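Local atomic coordinates of ribonuclease J (PDB entry 5HAB), a protein that probably degrades RNA as a metal-dependent exoribonuclease of the beta-CASP family, built on a metallo-beta-lactamase fold. Residues B[228-233]-B[408-413]; B[193-198]-B[430-435]; B[102-107]-B[177-182]. The protein carries 1 engineered substitution. One frame throughout, in Å; residues are numbered along the deposited sequence.

Interaction 1 (B[228-233]-B[408-413]). With SO4 (sulfate ion), chain K; nucleotides of chain D.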
loop_
_atom_site.group_PDB
_atom_site.type_symbol
_atom_site.label_atom_id
_atom_site.label_comp_id
_atom_site.label_asym_id
_atom_site.label_seq_id
_atom_site.Cartn_x
_atom_site.Cartn_y
_atom_site.Cartn_z
ATOM N N GLU B 228 20.553 -11.001 -11.938
ATOM C CA GLU B 228 19.819 -10.001 -11.171
ATOM C C GLU B 228 18.586 -10.603 -10.499
ATOM O O GLU B 228 17.997 -11.552 -11.003
ATOM C CB GLU B 228 19.408 -8.841 -12.081
ATOM C CG GLU B 228 18.407 -9.244 -13.159
ATOM C CD GLU B 228 17.664 -8.058 -13.745
ATOM O OE1 GLU B 228 18.314 -7.206 -14.374
ATOM O OE2 GLU B 228 16.430 -7.976 -13.573
ATOM N N SER B 229 18.207 -10.058 -9.350
ATOM C CA SER B 229 16.982 -10.485 -8.689
ATOM C C SER B 229 15.947 -9.361 -8.691
ATOM O O SER B 229 14.865 -9.518 -8.141
ATOM C CB SER B 229 17.271 -10.918 -7.257
ATOM O OG SER B 229 17.687 -9.812 -6.483
ATOM N N THR B 230 16.300 -8.246 -9.332
ATOM C CA THR B 230 15.555 -6.986 -9.279
ATOM C C THR B 230 14.034 -7.100 -9.415
ATOM O O THR B 230 13.299 -6.531 -8.612
ATOM C CB THR B 230 16.053 -6.021 -10.383
ATOM O OG1 THR B 230 17.483 -5.961 -10.356
ATOM C CG2 THR B 230 15.495 -4.623 -10.176
ATOM N N ASN B 231 13.565 -7.836 -10.418
ATOM C CA ASN B 231 12.131 -7.985 -10.642
ATOM C C ASN B 231 11.750 -9.454 -10.612
ATOM O O ASN B 231 10.732 -9.844 -11.182
ATOM C CB ASN B 231 11.710 -7.380 -11.989
ATOM C CG ASN B 231 11.527 -5.878 -11.929
ATOM O OD1 ASN B 231 11.594 -5.271 -10.861
ATOM N ND2 ASN B 231 11.300 -5.267 -13.084
ATOM N N ALA B 232 12.569 -10.267 -9.952
ATOM C CA ALA B 232 12.287 -11.694 -9.816
ATOM C C ALA B 232 10.989 -11.925 -9.051
ATOM O O ALA B 232 10.371 -12.984 -9.159
ATOM C CB ALA B 232 13.439 -12.401 -9.126
ATOM N N GLY B 233 10.596 -10.935 -8.258
ATOM C CA GLY B 233 9.349 -10.989 -7.528
ATOM C C GLY B 233 8.130 -10.716 -8.387
ATOM O O GLY B 233 7.019 -11.089 -8.017
ATOM N N SER B 408 9.221 -2.112 -18.259
ATOM C CA SER B 408 10.430 -2.409 -17.487
ATOM C C SER B 408 11.584 -2.959 -18.324
ATOM O O SER B 408 11.377 -3.669 -19.312
ATOM C CB SER B 408 10.116 -3.412 -16.374
ATOM O OG SER B 408 11.298 -3.750 -15.666
ATOM N N GLY B 409 12.805 -2.645 -17.903
ATOM C CA GLY B 409 13.986 -3.197 -18.539
ATOM C C GLY B 409 14.522 -4.472 -17.903
ATOM O O GLY B 409 15.578 -4.958 -18.302
ATOM N N HIS B 410 13.793 -5.037 -16.941
ATOM C CA HIS B 410 14.305 -6.180 -16.178
ATOM C C HIS B 410 13.450 -7.444 -16.299
ATOM O O HIS B 410 12.228 -7.383 -16.429
ATOM C CB HIS B 410 14.434 -5.814 -14.694
ATOM C CG HIS B 410 15.421 -4.723 -14.419
ATOM N ND1 HIS B 410 16.776 -4.952 -14.313
ATOM C CD2 HIS B 410 15.247 -3.395 -14.217
ATOM C CE1 HIS B 410 17.394 -3.811 -14.065
ATOM N NE2 HIS B 410 16.489 -2.852 -14.000
ATOM N N ALA B 411 14.117 -8.592 -16.220
ATOM C CA ALA B 411 13.472 -9.897 -16.314
ATOM C C ALA B 411 12.475 -10.142 -15.180
ATOM O O ALA B 411 12.735 -9.819 -14.015
ATOM C CB ALA B 411 14.521 -10.991 -16.318
ATOM N N TYR B 412 11.331 -10.714 -15.530
ATOM C CA TYR B 412 10.346 -11.105 -14.529
ATOM C C TYR B 412 10.631 -12.539 -14.087
ATOM O O TYR B 412 11.574 -13.164 -14.571
ATOM C CB TYR B 412 8.919 -10.977 -15.078
ATOM C CG TYR B 412 8.411 -9.556 -15.169
ATOM C CD1 TYR B 412 9.271 -8.479 -15.006
ATOM C CD2 TYR B 412 7.066 -9.290 -15.404
ATOM C CE1 TYR B 412 8.812 -7.174 -15.088
ATOM C CE2 TYR B 412 6.596 -7.988 -15.482
ATOM C CZ TYR B 412 7.474 -6.936 -15.326
ATOM O OH TYR B 412 7.019 -5.639 -15.405
ATOM N N ARG B 413 9.817 -13.050 -13.172
ATOM C CA ARG B 413 10.031 -14.372 -12.588
ATOM C C ARG B 413 10.176 -15.481 -13.636
ATOM O O ARG B 413 11.105 -16.282 -13.558
ATOM C CB ARG B 413 8.900 -14.699 -11.595
ATOM C CG ARG B 413 9.056 -16.048 -10.907
ATOM C CD ARG B 413 7.938 -16.366 -9.908
ATOM N NE ARG B 413 7.690 -15.277 -8.961
ATOM C CZ ARG B 413 6.514 -14.682 -8.773
ATOM N NH1 ARG B 413 5.450 -15.052 -9.476
ATOM N NH2 ARG B 413 6.404 -13.707 -7.878
HETATM S S SO4 K . 2.646 -13.232 -6.968
HETATM O O1 SO4 K . 1.414 -12.544 -6.594
HETATM O O2 SO4 K . 2.343 -14.303 -7.917
HETATM O O3 SO4 K . 3.560 -12.276 -7.584
HETATM O O4 SO4 K . 3.267 -13.801 -5.774
ATOM O OP3 A D 1 11.370 0.585 -15.037
ATOM P P A D 1 12.550 -0.302 -14.901
ATOM O OP1 A D 1 13.355 -0.217 -16.146
ATOM O OP2 A D 1 12.080 -1.630 -14.434
ATOM O "O5'" A D 1 13.418 0.267 -13.701
ATOM C "C5'" A D 1 13.779 1.642 -13.627
ATOM C "C4'" A D 1 14.937 1.839 -12.681
ATOM O "O4'" A D 1 14.455 1.672 -11.318
ATOM C "C3'" A D 1 16.077 0.840 -12.860
ATOM O "O3'" A D 1 17.338 1.465 -12.634
ATOM C "C2'" A D 1 15.803 -0.205 -11.781
ATOM O "O2'" A D 1 16.950 -0.891 -11.328
ATOM C "C1'" A D 1 15.167 0.632 -10.671
ATOM N N9 A D 1 14.206 -0.138 -9.872
ATOM C C8 A D 1 13.297 -1.049 -10.360
ATOM N N7 A D 1 12.555 -1.617 -9.441
ATOM C C5 A D 1 13.009 -1.046 -8.258
ATOM C C6 A D 1 12.622 -1.233 -6.919
ATOM N N6 A D 1 11.656 -2.076 -6.536
ATOM N N1 A D 1 13.271 -0.511 -5.975
ATOM C C2 A D 1 14.240 0.333 -6.362
ATOM N N3 A D 1 14.692 0.595 -7.589
ATOM C C4 A D 1 14.029 -0.136 -8.506
HETATM O O HOH W 1 15.032 -9.740 -12.232
#
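E228 starts with CG between its backbone N and carbonyl carbon (chi1 65°) and then runs on extended, which carries its carboxylate to H410, whose ring swings to the side of its own backbone N (chi1 -63°). The two make a His-carboxylate hydrogen bond, consistent with motifs A and B of the beta-CASP family. H410 ND1 donates to E228 OE1 at 2.7 Å, nearly straight (166°); the acceptor lies in the imidazole plane and is met on the syn side, somewhat out of the carboxylate plane. F197 N also donates to OE1, so two donors hold this oxygen, and the in-plane bond from ND1 helps set the rotation of the ring. T230 lays its methyl on one face, CG2 4.2 Å from the H410 ring centroid in a CH-pi contact. A water extends the pairing: it donates to E228 OE2 and A411 O and accepts from N231 N, joining both loops. S408 OG closes an ST turn by accepting from H410 N (3.1 Å) and donates to OP2 of nucleotide A1 of chain D (2.6 Å), while G409 N grips OP1 of the same phosphate. Some distance away, A232 O packs on R413 CB at 3.3 Å. R413, bent at its third torsion, sends NH2 to sulfate O3 at 3.2 Å, and K395 of the second subunit binds the same sulfate.

Interaction 2 (B[193-198]-B[430-435])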
loop_
_atom_site.group_PDB
_atom_site.type_symbol
_atom_site.label_atom_id
_atom_site.label_comp_id
_atom_site.label_asym_id
_atom_site.label_seq_id
_atom_site.Cartn_x
_atom_site.Cartn_y
_atom_site.Cartn_z
ATOM N N TYR B 193 27.408 -14.215 -16.245
ATOM C CA TYR B 193 26.930 -13.027 -15.574
ATOM C C TYR B 193 25.838 -12.416 -16.444
ATOM O O TYR B 193 26.080 -12.036 -17.600
ATOM C CB TYR B 193 28.096 -12.063 -15.340
ATOM C CG TYR B 193 27.785 -10.717 -14.715
ATOM C CD1 TYR B 193 27.275 -9.676 -15.479
ATOM C CD2 TYR B 193 28.057 -10.473 -13.375
ATOM C CE1 TYR B 193 27.017 -8.431 -14.919
ATOM C CE2 TYR B 193 27.806 -9.235 -12.806
ATOM C CZ TYR B 193 27.287 -8.218 -13.587
ATOM O OH TYR B 193 27.036 -6.982 -13.036
ATOM N N ALA B 194 24.635 -12.343 -15.879
ATOM C CA ALA B 194 23.456 -11.880 -16.598
ATOM C C ALA B 194 22.671 -10.906 -15.729
ATOM O O ALA B 194 21.678 -11.271 -15.101
ATOM C CB ALA B 194 22.585 -13.053 -16.998
ATOM N N CYS B 195 23.121 -9.657 -15.716
ATOM C CA CYS B 195 22.533 -8.637 -14.862
ATOM C C CYS B 195 22.129 -7.420 -15.692
ATOM O O CYS B 195 22.782 -7.094 -16.684
ATOM C CB CYS B 195 23.520 -8.242 -13.765
ATOM S SG CYS B 195 24.041 -9.615 -12.704
ATOM N N ASP B 196 21.058 -6.753 -15.270
ATOM C CA ASP B 196 20.428 -5.681 -16.049
ATOM C C ASP B 196 20.042 -6.184 -17.430
ATOM O O ASP B 196 20.541 -5.704 -18.447
ATOM C CB ASP B 196 21.344 -4.467 -16.167
ATOM C CG ASP B 196 21.204 -3.520 -15.000
ATOM O OD1 ASP B 196 20.553 -3.889 -14.004
ATOM O OD2 ASP B 196 21.736 -2.399 -15.085
ATOM N N PHE B 197 19.133 -7.148 -17.459
ATOM C CA PHE B 197 18.710 -7.726 -18.717
ATOM C C PHE B 197 17.232 -8.050 -18.743
ATOM O O PHE B 197 16.547 -8.060 -17.721
ATOM C CB PHE B 197 19.481 -9.003 -19.006
ATOM C CG PHE B 197 18.889 -10.216 -18.351
ATOM C CD1 PHE B 197 19.158 -10.495 -17.023
ATOM C CD2 PHE B 197 18.054 -11.072 -19.059
ATOM C CE1 PHE B 197 18.611 -11.606 -16.414
ATOM C CE2 PHE B 197 17.506 -12.181 -18.453
ATOM C CZ PHE B 197 17.785 -12.447 -17.130
ATOM N N LYS B 198 16.786 -8.414 -19.931
ATOM C CA LYS B 198 15.396 -8.670 -20.201
ATOM C C LYS B 198 15.313 -9.492 -21.477
ATOM O O LYS B 198 15.985 -9.189 -22.461
ATOM C CB LYS B 198 14.653 -7.339 -20.320
ATOM C CG LYS B 198 13.537 -7.292 -21.320
ATOM C CD LYS B 198 13.053 -5.863 -21.463
ATOM C CE LYS B 198 11.759 -5.801 -22.242
ATOM N NZ LYS B 198 11.134 -4.465 -22.121
ATOM N N PRO B 430 22.167 -14.666 -6.752
ATOM C CA PRO B 430 21.415 -13.461 -7.112
ATOM C C PRO B 430 22.183 -12.187 -6.800
ATOM O O PRO B 430 22.918 -12.129 -5.818
ATOM C CB PRO B 430 20.143 -13.569 -6.256
ATOM C CG PRO B 430 20.545 -14.403 -5.085
ATOM C CD PRO B 430 21.552 -15.392 -5.626
ATOM N N ALA B 431 21.999 -11.176 -7.639
ATOM C CA ALA B 431 22.724 -9.917 -7.526
ATOM C C ALA B 431 21.811 -8.755 -7.922
ATOM O O ALA B 431 20.640 -8.970 -8.232
ATOM C CB ALA B 431 23.961 -9.945 -8.403
ATOM N N HIS B 432 22.354 -7.540 -7.931
ATOM C CA HIS B 432 21.610 -6.348 -8.361
ATOM C C HIS B 432 20.314 -6.152 -7.585
ATOM O O HIS B 432 19.244 -6.026 -8.180
ATOM C CB HIS B 432 21.276 -6.414 -9.859
ATOM C CG HIS B 432 22.410 -6.034 -10.760
ATOM N ND1 HIS B 432 23.703 -6.465 -10.557
ATOM C CD2 HIS B 432 22.439 -5.264 -11.874
ATOM C CE1 HIS B 432 24.483 -5.973 -11.506
ATOM N NE2 HIS B 432 23.738 -5.245 -12.321
ATOM N N GLY B 433 20.403 -6.110 -6.263
ATOM C CA GLY B 433 19.222 -5.840 -5.469
ATOM C C GLY B 433 19.429 -5.942 -3.976
ATOM O O GLY B 433 20.537 -6.194 -3.499
ATOM N N THR B 434 18.345 -5.728 -3.240
ATOM C CA THR B 434 18.345 -5.861 -1.793
ATOM C C THR B 434 18.281 -7.328 -1.414
ATOM O O THR B 434 18.089 -8.188 -2.274
ATOM C CB THR B 434 17.160 -5.128 -1.171
ATOM O OG1 THR B 434 15.950 -5.649 -1.733
ATOM C CG2 THR B 434 17.251 -3.621 -1.470
ATOM N N ILE B 435 18.442 -7.622 -0.130
ATOM C CA ILE B 435 18.280 -8.991 0.334
ATOM C C ILE B 435 16.823 -9.446 0.153
ATOM O O ILE B 435 16.566 -10.628 -0.061
ATOM C CB ILE B 435 18.774 -9.151 1.795
ATOM C CG1 ILE B 435 18.757 -10.634 2.206
ATOM C CG2 ILE B 435 17.978 -8.260 2.756
ATOM C CD1 ILE B 435 19.375 -10.902 3.569
#
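H432 drives its imidazole against the end of strand 189-194 and the loop residues C195 and D196 that follow, and the ring is hemmed in from one face and from two points of its edge. C195 CB sits over the face, 3.4 Å from the H432 ring centroid in a tight CH-pi contact, with C195 SG further off at 4.1 Å from that centroid as a sulfur-aromatic contact. At the edge, D196 OD1 approaches H432 CD2 at 3.2 Å, the carboxylate standing almost upright to the ring (planes 85° apart), and D196 also packs on a phosphate of the bound RNA. Y193 OH meets H432 CE1 at 3.1 Å, its side chain crossing the histidine at about a right angle. H432 CG lies anti to the carbonyl carbon (chi1 -80°), which turns the ring toward C195 and D196. No hydrogen bond crosses the contact: H432 NE2 pairs with H109 and D196 OD2 with H104. D196 and H432 match the metal-site Asp and the motif C histidine of beta-CASP relatives and so probably belong to the catalytic centre. The loose side is the strand end, where A431 CB reaches only C195 SG, at 4.3 Å; it too is buried. Strands 189-194 and 427-431 are not direct neighbours: strand 222-228 runs between them in the mixed sheet, and helix 435-447, which begins at I435, packs on P430.

Interaction 3 (B[102-107]-B[177-182]). Engineered in segment 102-107: A106 (natural residue His). With nucleotides of chain D.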
loop_
_atom_site.group_PDB
_atom_site.type_symbol
_atom_site.label_atom_id
_atom_site.label_comp_id
_atom_site.label_asym_id
_atom_site.label_seq_id
_atom_site.Cartn_x
_atom_site.Cartn_y
_atom_site.Cartn_z
ATOM N N CYS B 102 32.412 -4.099 -18.632
ATOM C CA CYS B 102 31.197 -3.317 -18.441
ATOM C C CYS B 102 30.123 -3.833 -19.384
ATOM O O CYS B 102 30.245 -3.701 -20.603
ATOM C CB CYS B 102 31.455 -1.837 -18.680
ATOM S SG CYS B 102 32.473 -1.071 -17.414
ATOM N N THR B 103 29.067 -4.414 -18.819
ATOM C CA THR B 103 28.070 -5.098 -19.633
ATOM C C THR B 103 27.148 -4.116 -20.352
ATOM O O THR B 103 26.502 -4.484 -21.332
ATOM C CB THR B 103 27.218 -6.060 -18.787
ATOM O OG1 THR B 103 26.798 -5.394 -17.593
ATOM C CG2 THR B 103 28.023 -7.299 -18.418
ATOM N N HIS B 104 27.097 -2.875 -19.875
ATOM C CA HIS B 104 26.448 -1.798 -20.627
ATOM C C HIS B 104 26.862 -0.436 -20.087
ATOM O O HIS B 104 27.642 -0.345 -19.138
ATOM C CB HIS B 104 24.911 -1.934 -20.609
ATOM C CG HIS B 104 24.294 -1.801 -19.250
ATOM N ND1 HIS B 104 24.410 -0.662 -18.484
ATOM C CD2 HIS B 104 23.519 -2.655 -18.538
ATOM C CE1 HIS B 104 23.756 -0.827 -17.349
ATOM N NE2 HIS B 104 23.204 -2.028 -17.357
ATOM N N GLY B 105 26.310 0.625 -20.668
ATOM C CA GLY B 105 26.790 1.963 -20.386
ATOM C C GLY B 105 25.953 2.873 -19.507
ATOM O O GLY B 105 26.196 4.080 -19.469
ATOM N N ALA B 106 24.987 2.313 -18.785
ATOM C CA ALA B 106 24.178 3.114 -17.866
ATOM C C ALA B 106 24.932 3.285 -16.553
ATOM O O ALA B 106 25.850 2.514 -16.264
ATOM C CB ALA B 106 22.824 2.467 -17.632
ATOM N N LEU B 107 24.532 4.272 -15.752
ATOM C CA LEU B 107 25.299 4.659 -14.561
ATOM C C LEU B 107 25.385 3.594 -13.472
ATOM O O LEU B 107 26.276 3.644 -12.630
ATOM C CB LEU B 107 24.735 5.938 -13.937
ATOM C CG LEU B 107 25.024 7.277 -14.620
ATOM C CD1 LEU B 107 24.571 8.414 -13.723
ATOM C CD2 LEU B 107 26.498 7.414 -14.947
ATOM N N ILE B 177 20.836 0.295 -25.279
ATOM C CA ILE B 177 21.262 -0.509 -26.412
ATOM C C ILE B 177 22.618 -1.146 -26.130
ATOM O O ILE B 177 23.392 -0.642 -25.306
ATOM C CB ILE B 177 21.307 0.337 -27.694
ATOM C CG1 ILE B 177 22.127 1.607 -27.461
ATOM C CG2 ILE B 177 19.900 0.699 -28.138
ATOM C CD1 ILE B 177 22.344 2.434 -28.710
ATOM N N ASP B 178 22.885 -2.251 -26.822
ATOM C CA ASP B 178 24.167 -2.956 -26.775
ATOM C C ASP B 178 24.497 -3.476 -25.371
ATOM O O ASP B 178 25.547 -3.160 -24.807
ATOM C CB ASP B 178 25.294 -2.051 -27.285
ATOM C CG ASP B 178 26.220 -2.761 -28.264
ATOM O OD1 ASP B 178 26.030 -3.974 -28.502
ATOM O OD2 ASP B 178 27.135 -2.104 -28.804
ATOM N N THR B 179 23.590 -4.275 -24.816
ATOM C CA THR B 179 23.802 -4.915 -23.520
ATOM C C THR B 179 24.138 -6.397 -23.711
ATOM O O THR B 179 23.578 -7.062 -24.593
ATOM C CB THR B 179 22.563 -4.766 -22.606
ATOM O OG1 THR B 179 22.296 -3.375 -22.384
ATOM C CG2 THR B 179 22.796 -5.437 -21.264
ATOM N N VAL B 180 25.063 -6.912 -22.901
ATOM C CA VAL B 180 25.502 -8.298 -23.051
ATOM C C VAL B 180 25.489 -9.099 -21.739
ATOM O O VAL B 180 25.714 -8.553 -20.656
ATOM C CB VAL B 180 26.916 -8.348 -23.678
ATOM C CG1 VAL B 180 26.900 -7.764 -25.083
ATOM C CG2 VAL B 180 27.929 -7.609 -22.802
ATOM N N PHE B 181 25.202 -10.394 -21.849
ATOM C CA PHE B 181 25.629 -11.367 -20.855
ATOM C C PHE B 181 27.121 -11.557 -21.057
ATOM O O PHE B 181 27.603 -11.511 -22.197
ATOM C CB PHE B 181 24.932 -12.728 -21.013
ATOM C CG PHE B 181 23.447 -12.720 -20.741
ATOM C CD1 PHE B 181 22.804 -11.591 -20.276
ATOM C CD2 PHE B 181 22.704 -13.876 -20.937
ATOM C CE1 PHE B 181 21.446 -11.608 -20.033
ATOM C CE2 PHE B 181 21.349 -13.899 -20.691
ATOM C CZ PHE B 181 20.718 -12.765 -20.239
ATOM N N VAL B 182 27.858 -11.813 -19.983
ATOM C CA VAL B 182 29.267 -12.146 -20.168
ATOM C C VAL B 182 29.547 -13.544 -19.632
ATOM O O VAL B 182 29.165 -13.883 -18.515
ATOM C CB VAL B 182 30.199 -11.081 -19.523
ATOM C CG1 VAL B 182 29.768 -10.754 -18.115
ATOM C CG2 VAL B 182 31.644 -11.559 -19.530
ATOM P P A D 3 21.067 6.358 -16.423
ATOM O OP1 A D 3 21.335 6.874 -17.790
ATOM O OP2 A D 3 21.487 4.979 -16.070
ATOM O "O5'" A D 3 21.737 7.347 -15.366
ATOM C "C5'" A D 3 21.710 8.756 -15.557
ATOM C "C4'" A D 3 20.533 9.393 -14.859
ATOM O "O4'" A D 3 20.774 9.486 -13.432
ATOM C "C3'" A D 3 20.204 10.818 -15.269
ATOM O "O3'" A D 3 19.476 10.878 -16.481
ATOM C "C2'" A D 3 19.424 11.342 -14.068
ATOM O "O2'" A D 3 18.073 10.905 -14.118
ATOM C "C1'" A D 3 20.121 10.625 -12.908
ATOM N N9 A D 3 21.097 11.483 -12.206
ATOM C C8 A D 3 22.455 11.593 -12.386
ATOM N N7 A D 3 23.026 12.458 -11.578
ATOM C C5 A D 3 21.974 12.949 -10.813
ATOM C C6 A D 3 21.906 13.899 -9.772
ATOM N N6 A D 3 22.965 14.558 -9.293
ATOM N N1 A D 3 20.694 14.153 -9.230
ATOM C C2 A D 3 19.626 13.498 -9.702
ATOM N N3 A D 3 19.563 12.588 -10.670
ATOM C C4 A D 3 20.783 12.356 -11.191
HETATM O O HOH W 2 25.651 0.146 -23.772
#
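The HxHxDH motif of the metallo-beta-lactamase fold begins at H104, and here T103 and H104 lean on strand 179-186. V180 N donates to T103 O at 3.2 Å, in the carbonyl plane (N-H...O angle 155°), and T179 CA adds a weaker CA-H...O contact to the same oxygen. T103 keeps CG2 anti to its carbonyl carbon, which sets this methyl against V182 CG1 (3.9 Å), the two side chains crossing at about a right angle; its hydroxyl serves D54 instead. H104 and T179 lie alongside each other, pointing the same way. T179 OG1 comes within 3.5 Å of H104 CB but bonds to I176 O, while T179 CG2 borders the edge of the imidazole, 4.0 Å from H104 CD2. Both nitrogens of that ring are used: A106 N donates to ND1 at 3.0 Å, close to the ring plane, and NE2 has D196 as its partner, so its orientation is fixed. A water donates to I177 O and accepts a weak bond from G105 N, bridging the two segments. A106 is an engineered alanine in place of the motif's second histidine; its CB lies 3.2 Å from OP2 of nucleotide A3 of chain D, to which L107 N donates (3.1 Å). Such a histidine-rich loop, following strand 96-102 and leading into helix 107-110, is typical of metallo-beta-lactamase active sites.

All three contacts are buried and gather around the RNA-binding centre, but their chemistry differs. Interaction 1 joins two loops through a His-carboxylate hydrogen bond, water and phosphate, and only its R413 end reaches another subunit. Interaction 2 is ring packing without a cross-contact hydrogen bond, and interaction 3 relies on backbone bonding and small apolar groups. They interlock: T230 OG1 and S229 N bond to H432 O and A431 O, linking 1 with 2, while D196 and H104 join 2 with 3. Strands 179-186 and 189-194, neighbours in one sheet, carry interactions 3 and 2; interactions 1 and 3 do not touch.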